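Local coordinates for protein cortical-lytic enzyme (Bacillus cereus, PDB 4S3J) that probably acts as an N-acetylglucosaminidase that breaks down partially degraded cortex peptidoglycan when spores germinate, recognising the muramic acid delta-lactam of that material, at residues 43-48 with 385-390; 342-347 with 411-416; 250-255 with 262-267. All blocks are in the same frame, centred on the assembly; numbering follows the deposited sequence.

Interaction 1 is the buried one and joins two domains: a strand of the first LysM domain meets the start of a helix of the glycosidase, through methyl packing and bridging waters, beside a salt bridge that stays within 385-390. Interaction 2, its neighbour with centres about 12 Å away, is partly buried and leans on prolines, a phenylalanine face and one weak backbone bond; the two touch where S345 OG meets E385 O, probably in a hydrogen bond, and where F414 packs on I390. Interaction 3 lies on the opposite side of the chain's centre, about 32 Å from interaction 1 between centres. Also partly buried, it ties a loop beside the probable catalytic site with direct bonds from lysine and to histidine.

Interaction 1: 43-48 with 385-390; sequences GQALIV and EDARSI
The methyl of A45 points at the start of helix 387-400. Its CB lies 4.1 Å from A387 CB, with the D386 carboxylate and the R388 side chain also against it; A45 CB is 3.8 Å from R388 NE and meets the guanidinium obliquely. I47 CG2 touches the A387 methyl more loosely. R388 bends at chi3 (-67°), and the guanidinium turns its NE/NH2 side to D386: both nitrogens bond the one oxygen, OD2, which lies close to the guanidinium plane. The shorter bond, R388 NH2 to D386 OD2, measures 2.8 Å. G43 O also approaches NH2, but at a poor angle for a hydrogen bond.

Two waters bridge the segments. One takes the N-H of A387 and donates to A45 O, while the other accepts from A45 N and donates to D386 OD2, 2.7 Å from that water. D386 is also the N-cap, its OD1 receiving weak bonds from R388 N and S389 N, and with S389 it makes a capping box.

The contact seats LysM strand 45-49 on the glycosidase domain: adjoining strand 3-7 places I5 against A387 and R388, helix 415-424 packs on I47, and Y361 of strand 360-362 touches D386 and R388.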
loop_
_atom_site.group_PDB
_atom_site.type_symbol
_atom_site.label_atom_id
_atom_site.label_comp_id
_atom_site.label_asym_id
_atom_site.label_seq_id
_atom_site.Cartn_x
_atom_site.Cartn_y
_atom_site.Cartn_z
ATOM N N GLY A 43 -10.665 10.419 17.917
ATOM C CA GLY A 43 -10.769 10.045 16.514
ATOM C C GLY A 43 -9.621 9.197 15.989
ATOM O O GLY A 43 -9.683 8.681 14.874
ATOM N N GLN A 44 -8.557 9.064 16.784
ATOM C CA GLN A 44 -7.422 8.185 16.498
ATOM C C GLN A 44 -7.905 6.739 16.497
ATOM O O GLN A 44 -8.746 6.343 17.305
ATOM C CB GLN A 44 -6.316 8.409 17.560
ATOM C CG GLN A 44 -5.097 7.606 17.454
ATOM C CD GLN A 44 -4.064 7.935 18.520
ATOM O OE1 GLN A 44 -4.252 8.769 19.435
ATOM N NE2 GLN A 44 -2.940 7.301 18.385
ATOM N N ALA A 45 -7.401 5.944 15.555
ATOM C CA ALA A 45 -7.761 4.534 15.479
ATOM C C ALA A 45 -6.667 3.659 16.054
ATOM O O ALA A 45 -5.529 3.676 15.559
ATOM C CB ALA A 45 -8.004 4.131 14.021
ATOM N N LEU A 46 -7.022 2.874 17.070
ATOM C CA LEU A 46 -6.085 1.994 17.741
ATOM C C LEU A 46 -6.487 0.550 17.481
ATOM O O LEU A 46 -7.676 0.260 17.227
ATOM C CB LEU A 46 -6.058 2.218 19.255
ATOM C CG LEU A 46 -5.669 3.627 19.712
ATOM C CD1 LEU A 46 -5.838 3.725 21.219
ATOM C CD2 LEU A 46 -4.275 4.015 19.279
ATOM N N ILE A 47 -5.518 -0.358 17.565
ATOM C CA ILE A 47 -5.865 -1.762 17.664
ATOM C C ILE A 47 -5.731 -2.177 19.146
ATOM O O ILE A 47 -4.778 -1.774 19.866
ATOM C CB ILE A 47 -5.016 -2.622 16.694
ATOM C CG1 ILE A 47 -3.518 -2.406 16.869
ATOM C CG2 ILE A 47 -5.415 -2.281 15.259
ATOM C CD1 ILE A 47 -2.680 -3.381 16.022
ATOM N N VAL A 48 -6.743 -2.921 19.614
ATOM C CA VAL A 48 -6.878 -3.335 21.018
ATOM C C VAL A 48 -7.329 -4.787 21.116
ATOM O O VAL A 48 -8.151 -5.234 20.325
ATOM C CB VAL A 48 -7.906 -2.454 21.770
ATOM C CG1 VAL A 48 -8.126 -2.938 23.221
ATOM C CG2 VAL A 48 -7.476 -0.994 21.760
ATOM N N GLU A 385 -3.740 7.941 6.237
ATOM C CA GLU A 385 -4.174 6.550 6.292
ATOM C C GLU A 385 -4.160 6.086 7.736
ATOM O O GLU A 385 -3.218 6.405 8.473
ATOM C CB GLU A 385 -3.257 5.662 5.465
ATOM C CG GLU A 385 -3.165 6.001 3.978
ATOM C CD GLU A 385 -4.444 5.656 3.225
ATOM O OE1 GLU A 385 -5.145 4.689 3.622
ATOM O OE2 GLU A 385 -4.762 6.371 2.257
ATOM N N ASP A 386 -5.174 5.316 8.156
ATOM C CA ASP A 386 -5.142 4.719 9.492
ATOM C C ASP A 386 -5.772 3.327 9.476
ATOM O O ASP A 386 -6.115 2.802 8.410
ATOM C CB ASP A 386 -5.813 5.612 10.565
ATOM C CG ASP A 386 -7.342 5.694 10.458
ATOM O OD1 ASP A 386 -7.981 4.949 9.686
ATOM O OD2 ASP A 386 -7.920 6.524 11.215
ATOM N N ALA A 387 -5.910 2.720 10.660
ATOM C CA ALA A 387 -6.350 1.332 10.730
ATOM C C ALA A 387 -7.734 1.110 10.102
ATOM O O ALA A 387 -7.995 0.044 9.508
ATOM C CB ALA A 387 -6.339 0.850 12.178
ATOM N N ARG A 388 -8.617 2.096 10.236
ATOM C CA ARG A 388 -9.965 1.975 9.694
ATOM C C ARG A 388 -9.942 1.859 8.174
ATOM O O ARG A 388 -10.602 0.974 7.605
ATOM C CB ARG A 388 -10.831 3.172 10.104
ATOM C CG ARG A 388 -11.103 3.216 11.615
ATOM C CD ARG A 388 -11.735 4.519 12.053
ATOM N NE ARG A 388 -10.828 5.662 11.904
ATOM C CZ ARG A 388 -11.074 6.880 12.381
ATOM N NH1 ARG A 388 -12.197 7.118 13.047
ATOM N NH2 ARG A 388 -10.192 7.859 12.196
ATOM N N SER A 389 -9.224 2.772 7.511
ATOM C CA SER A 389 -9.271 2.810 6.050
ATOM C C SER A 389 -8.468 1.643 5.478
ATOM O O SER A 389 -8.868 1.060 4.471
ATOM C CB SER A 389 -8.824 4.203 5.462
ATOM O OG SER A 389 -7.505 4.776 5.740
ATOM N N ILE A 390 -7.387 1.235 6.124
ATOM C CA ILE A 390 -6.660 0.048 5.646
ATOM C C ILE A 390 -7.536 -1.212 5.785
ATOM O O ILE A 390 -7.560 -2.065 4.894
ATOM C CB ILE A 390 -5.317 -0.146 6.388
ATOM C CG1 ILE A 390 -4.329 0.945 5.951
ATOM C CG2 ILE A 390 -4.705 -1.506 6.099
ATOM C CD1 ILE A 390 -3.861 0.824 4.472
HETATM O O HOH W 1 -4.452 3.592 12.954
HETATM O O HOH W 2 -6.476 7.684 13.222
#

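Interaction 2: 342-347 with 411-416; sequences AVSSVA and GLPFPQ
V343, in strand 341-343, turns its side chain away from the other segment and contributes only its backbone, whose carbonyl carbon lies 4.1 Å from L412 CD2. The same methyl, L412 CD2, also packs against the backbone N and CA of S344. P413 also closes on the serine, its ring carbon CD 3.7 Å from S344 CB. The hydroxyl of S344 is used inside its own segment. With chi1 at 71°, OG sits between the backbone N and the carbonyl carbon and accepts the N-H of A347, 3.0 Å from A347 N to S344 OG. S344 is thus the N-cap of helix 345-354.

The helix belongs to the insertion that many family 18 TIM barrels carry between the seventh barrel strand, here 318-330, and the helix that follows it, 387-400. Here it rests on the loop that leads from strand 404-408 into helix 415-424, and the touching parts of the two segments run only 21° apart.

S345 lays its CB over one face of the F414 ring, a CH-pi contact 3.9 Å from CB to the ring centroid. Its OG stands above the same ring, displaced toward the rim. Having OG anti to the backbone N (chi1 -175°) turns the hydroxyl to E385 O, outside these segments, and to a water that also donates to Q416 OE1. A second water accepts from S345 N and reaches L412 O. V346 N then makes a weak but fairly straight bond to P413 O, 3.4 Å long. V346 CG2 packs at roughly a right angle across P413, 3.8 Å from P413 CB, and also meets P415 CD.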
loop_
_atom_site.group_PDB
_atom_site.type_symbol
_atom_site.label_atom_id
_atom_site.label_comp_id
_atom_site.label_asym_id
_atom_site.label_seq_id
_atom_site.Cartn_x
_atom_site.Cartn_y
_atom_site.Cartn_z
ATOM N N ALA A 342 4.475 15.406 2.895
ATOM C CA ALA A 342 4.084 14.017 3.122
ATOM C C ALA A 342 4.248 13.690 4.576
ATOM O O ALA A 342 5.242 14.082 5.201
ATOM C CB ALA A 342 4.931 13.072 2.271
ATOM N N VAL A 343 3.276 12.957 5.108
ATOM C CA VAL A 343 3.314 12.525 6.494
ATOM C C VAL A 343 3.015 11.038 6.635
ATOM O O VAL A 343 2.144 10.478 5.958
ATOM C CB VAL A 343 2.294 13.321 7.359
ATOM C CG1 VAL A 343 2.733 14.771 7.505
ATOM C CG2 VAL A 343 0.896 13.240 6.770
ATOM N N SER A 344 3.703 10.413 7.582
ATOM C CA SER A 344 3.351 9.068 8.013
ATOM C C SER A 344 2.049 9.094 8.830
ATOM O O SER A 344 1.606 10.155 9.258
ATOM C CB SER A 344 4.476 8.480 8.842
ATOM O OG SER A 344 4.530 9.126 10.099
ATOM N N SER A 345 1.479 7.923 9.086
ATOM C CA SER A 345 0.254 7.826 9.887
ATOM C C SER A 345 0.537 8.353 11.286
ATOM O O SER A 345 -0.271 9.102 11.862
ATOM C CB SER A 345 -0.223 6.365 9.890
ATOM O OG SER A 345 -1.476 6.196 10.558
ATOM N N VAL A 346 1.690 7.965 11.831
ATOM C CA VAL A 346 2.079 8.393 13.183
ATOM C C VAL A 346 2.280 9.905 13.217
ATOM O O VAL A 346 1.845 10.578 14.165
ATOM C CB VAL A 346 3.351 7.640 13.635
ATOM C CG1 VAL A 346 3.925 8.215 14.907
ATOM C CG2 VAL A 346 3.049 6.141 13.788
ATOM N N ALA A 347 2.899 10.465 12.173
ATOM C CA ALA A 347 3.153 11.910 12.146
ATOM C C ALA A 347 1.871 12.710 12.000
ATOM O O ALA A 347 1.736 13.814 12.541
ATOM C CB ALA A 347 4.127 12.255 11.006
ATOM N N GLY A 411 9.433 3.454 5.427
ATOM C CA GLY A 411 9.960 4.657 6.047
ATOM C C GLY A 411 8.894 5.622 6.528
ATOM O O GLY A 411 9.197 6.787 6.844
ATOM N N LEU A 412 7.658 5.126 6.569
ATOM C CA LEU A 412 6.482 5.891 6.990
ATOM C C LEU A 412 5.735 5.120 8.080
ATOM O O LEU A 412 4.855 4.297 7.772
ATOM C CB LEU A 412 5.577 6.127 5.783
ATOM C CG LEU A 412 6.154 7.072 4.718
ATOM C CD1 LEU A 412 5.552 6.780 3.352
ATOM C CD2 LEU A 412 5.864 8.520 5.117
ATOM N N PRO A 413 6.132 5.308 9.347
ATOM C CA PRO A 413 5.609 4.508 10.462
ATOM C C PRO A 413 4.079 4.431 10.486
ATOM O O PRO A 413 3.384 5.455 10.380
ATOM C CB PRO A 413 6.131 5.229 11.696
ATOM C CG PRO A 413 7.403 5.888 11.240
ATOM C CD PRO A 413 7.196 6.224 9.780
ATOM N N PHE A 414 3.590 3.201 10.665
ATOM C CA PHE A 414 2.174 2.867 10.624
ATOM C C PHE A 414 2.047 1.423 11.126
ATOM O O PHE A 414 1.751 0.491 10.367
ATOM C CB PHE A 414 1.639 3.061 9.197
ATOM C CG PHE A 414 0.147 2.885 9.028
ATOM C CD1 PHE A 414 -0.702 2.578 10.088
ATOM C CD2 PHE A 414 -0.403 3.033 7.766
ATOM C CE1 PHE A 414 -2.081 2.409 9.859
ATOM C CE2 PHE A 414 -1.756 2.871 7.536
ATOM C CZ PHE A 414 -2.601 2.561 8.580
ATOM N N PRO A 415 2.286 1.221 12.428
ATOM C CA PRO A 415 2.409 -0.157 12.933
ATOM C C PRO A 415 1.132 -0.970 12.757
ATOM O O PRO A 415 1.180 -2.175 12.548
ATOM C CB PRO A 415 2.709 0.015 14.431
ATOM C CG PRO A 415 2.828 1.465 14.683
ATOM C CD PRO A 415 2.437 2.251 13.475
ATOM N N GLN A 416 -0.011 -0.304 12.840
ATOM C CA GLN A 416 -1.275 -1.012 12.763
ATOM C C GLN A 416 -1.475 -1.648 11.393
ATOM O O GLN A 416 -2.138 -2.665 11.274
ATOM C CB GLN A 416 -2.438 -0.082 13.066
ATOM C CG GLN A 416 -2.376 0.545 14.431
ATOM C CD GLN A 416 -1.701 1.887 14.456
ATOM O OE1 GLN A 416 -0.978 2.272 13.529
ATOM N NE2 GLN A 416 -1.914 2.618 15.542
HETATM O O HOH W 3 2.417 5.823 7.366
HETATM O O HOH W 4 -0.505 4.858 12.865
#

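Interaction 3: 250-255 with 262-267; sequences TLVPKT and KFFEAH
H267 and V252 meet through a hydrogen bond in which the imidazole is the acceptor: V252 N donates to H267 ND1 over 3.0 Å, nearly straight at 164° and just 3° out of the ring plane. ND1 therefore carries no proton in this bond. The far nitrogen, NE2, is hydrogen-bonded to F219 O, so the ring is held at two points and its rotation is fixed. T250 O lies 3.3 Å from H267 CE1, oblique to the ring.

The other polar anchor is K254. Its long chain, bent at chi3 (-147°), slides past F264 in the opposite direction and brings the ammonium to two backbone carbonyls. NZ is 2.7 Å from H267 O, tilted from that carbonyl plane, and 3.1 Å from F264 O, which it meets from well above the plane. H267 N comes to F264 O from the opposite face, closing a type I turn, so this oxygen takes two donors.

Apolar packing fills in around these bonds. V252 CG2 touches the edge of the F264 ring, 3.8 Å from CD1. L251 CD2 lies 3.8 Å from H267 CB. F264 is poorly ordered, so its ring position carries less weight.

The contact folds the loop after barrel strand 246-251 back on itself before helix 269-275, whose Y269 and Q272 touch L251. Helix 299-312 packs on P253 and K254, and the T250 side chain lies about 4 Å from that of E220, the probable proton donor following strand 214-218.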
loop_
_atom_site.group_PDB
_atom_site.type_symbol
_atom_site.label_atom_id
_atom_site.label_comp_id
_atom_site.label_asym_id
_atom_site.label_seq_id
_atom_site.Cartn_x
_atom_site.Cartn_y
_atom_site.Cartn_z
ATOM N N THR A 250 4.574 -2.156 -13.580
ATOM C CA THR A 250 3.759 -1.093 -13.020
ATOM C C THR A 250 2.766 -0.561 -14.051
ATOM O O THR A 250 3.123 -0.295 -15.199
ATOM C CB THR A 250 4.645 0.078 -12.516
ATOM O OG1 THR A 250 5.423 -0.366 -11.398
ATOM C CG2 THR A 250 3.796 1.281 -12.106
ATOM N N LEU A 251 1.525 -0.393 -13.628
ATOM C CA LEU A 251 0.468 0.183 -14.461
ATOM C C LEU A 251 -0.138 1.428 -13.813
ATOM O O LEU A 251 -0.463 1.437 -12.617
ATOM C CB LEU A 251 -0.646 -0.840 -14.713
ATOM C CG LEU A 251 -0.346 -2.056 -15.592
ATOM C CD1 LEU A 251 -1.551 -3.018 -15.545
ATOM C CD2 LEU A 251 -0.009 -1.651 -17.013
ATOM N N VAL A 252 -0.347 2.466 -14.608
ATOM C CA VAL A 252 -1.148 3.598 -14.164
ATOM C C VAL A 252 -2.593 3.117 -13.990
ATOM O O VAL A 252 -3.036 2.181 -14.675
ATOM C CB VAL A 252 -1.100 4.790 -15.146
ATOM C CG1 VAL A 252 0.294 5.413 -15.180
ATOM C CG2 VAL A 252 -1.556 4.361 -16.541
ATOM N N PRO A 253 -3.332 3.746 -13.060
ATOM C CA PRO A 253 -4.733 3.394 -12.823
ATOM C C PRO A 253 -5.628 3.865 -13.967
ATOM O O PRO A 253 -5.491 5.002 -14.427
ATOM C CB PRO A 253 -5.062 4.132 -11.525
ATOM C CG PRO A 253 -4.157 5.299 -11.527
ATOM C CD PRO A 253 -2.873 4.810 -12.147
ATOM N N LYS A 254 -6.501 2.978 -14.422
ATOM C CA LYS A 254 -7.484 3.258 -15.471
ATOM C C LYS A 254 -8.859 2.740 -15.074
ATOM O O LYS A 254 -8.949 1.751 -14.371
ATOM C CB LYS A 254 -7.085 2.593 -16.791
ATOM C CG LYS A 254 -5.903 3.236 -17.478
ATOM C CD LYS A 254 -5.772 2.752 -18.933
ATOM C CE LYS A 254 -4.309 2.671 -19.376
ATOM N NZ LYS A 254 -4.159 2.233 -20.819
ATOM N N THR A 255 -9.916 3.388 -15.557
ATOM C CA THR A 255 -11.281 2.873 -15.391
ATOM C C THR A 255 -11.950 2.560 -16.723
ATOM O O THR A 255 -13.105 2.138 -16.755
ATOM C CB THR A 255 -12.167 3.868 -14.630
ATOM O OG1 THR A 255 -12.214 5.104 -15.350
ATOM C CG2 THR A 255 -11.626 4.109 -13.215
ATOM N N LYS A 262 -3.704 10.347 -24.328
ATOM C CA LYS A 262 -2.638 9.746 -25.122
ATOM C C LYS A 262 -1.496 9.301 -24.213
ATOM O O LYS A 262 -0.805 8.329 -24.493
ATOM C CB LYS A 262 -2.139 10.728 -26.181
ATOM N N PHE A 263 -1.326 10.025 -23.114
ATOM C CA PHE A 263 -0.368 9.686 -22.065
ATOM C C PHE A 263 -0.486 8.225 -21.581
ATOM O O PHE A 263 0.522 7.594 -21.260
ATOM C CB PHE A 263 -0.580 10.656 -20.902
ATOM C CG PHE A 263 0.304 10.408 -19.723
ATOM C CD1 PHE A 263 1.605 10.890 -19.698
ATOM C CD2 PHE A 263 -0.176 9.721 -18.622
ATOM C CE1 PHE A 263 2.419 10.673 -18.600
ATOM C CE2 PHE A 263 0.630 9.498 -17.522
ATOM C CZ PHE A 263 1.929 9.974 -17.508
ATOM N N PHE A 264 -1.711 7.695 -21.582
ATOM C CA PHE A 264 -2.056 6.394 -20.988
ATOM C C PHE A 264 -1.814 5.182 -21.880
ATOM O O PHE A 264 -1.727 4.053 -21.385
ATOM C CB PHE A 264 -3.541 6.311 -20.636
ATOM C CG PHE A 264 -3.991 7.206 -19.527
ATOM C CD1 PHE A 264 -3.885 6.802 -18.204
ATOM C CD2 PHE A 264 -4.597 8.412 -19.809
ATOM C CE1 PHE A 264 -4.335 7.612 -17.184
ATOM C CE2 PHE A 264 -5.051 9.225 -18.798
ATOM C CZ PHE A 264 -4.918 8.826 -17.482
ATOM N N GLU A 265 -1.825 5.404 -23.192
ATOM C CA GLU A 265 -1.959 4.319 -24.155
ATOM C C GLU A 265 -0.904 3.250 -24.003
ATOM O O GLU A 265 -1.196 2.075 -24.178
ATOM C CB GLU A 265 -1.903 4.846 -25.594
ATOM C CG GLU A 265 -2.988 5.841 -25.955
ATOM C CD GLU A 265 -2.952 6.224 -27.427
ATOM O OE1 GLU A 265 -2.326 5.488 -28.219
ATOM O OE2 GLU A 265 -3.544 7.261 -27.791
ATOM N N ALA A 266 0.314 3.646 -23.650
ATOM C CA ALA A 266 1.414 2.700 -23.619
ATOM C C ALA A 266 1.286 1.670 -22.510
ATOM O O ALA A 266 2.016 0.688 -22.515
ATOM C CB ALA A 266 2.726 3.443 -23.470
ATOM N N HIS A 267 0.371 1.884 -21.563
ATOM C CA HIS A 267 0.110 0.870 -20.535
ATOM C C HIS A 267 -1.111 0.042 -20.943
ATOM O O HIS A 267 -2.253 0.351 -20.598
ATOM C CB HIS A 267 -0.084 1.505 -19.158
ATOM C CG HIS A 267 1.197 1.876 -18.494
ATOM N ND1 HIS A 267 1.278 2.226 -17.149
ATOM C CD2 HIS A 267 2.465 1.955 -18.957
ATOM C CE1 HIS A 267 2.516 2.495 -16.841
ATOM N NE2 HIS A 267 3.273 2.348 -17.920
#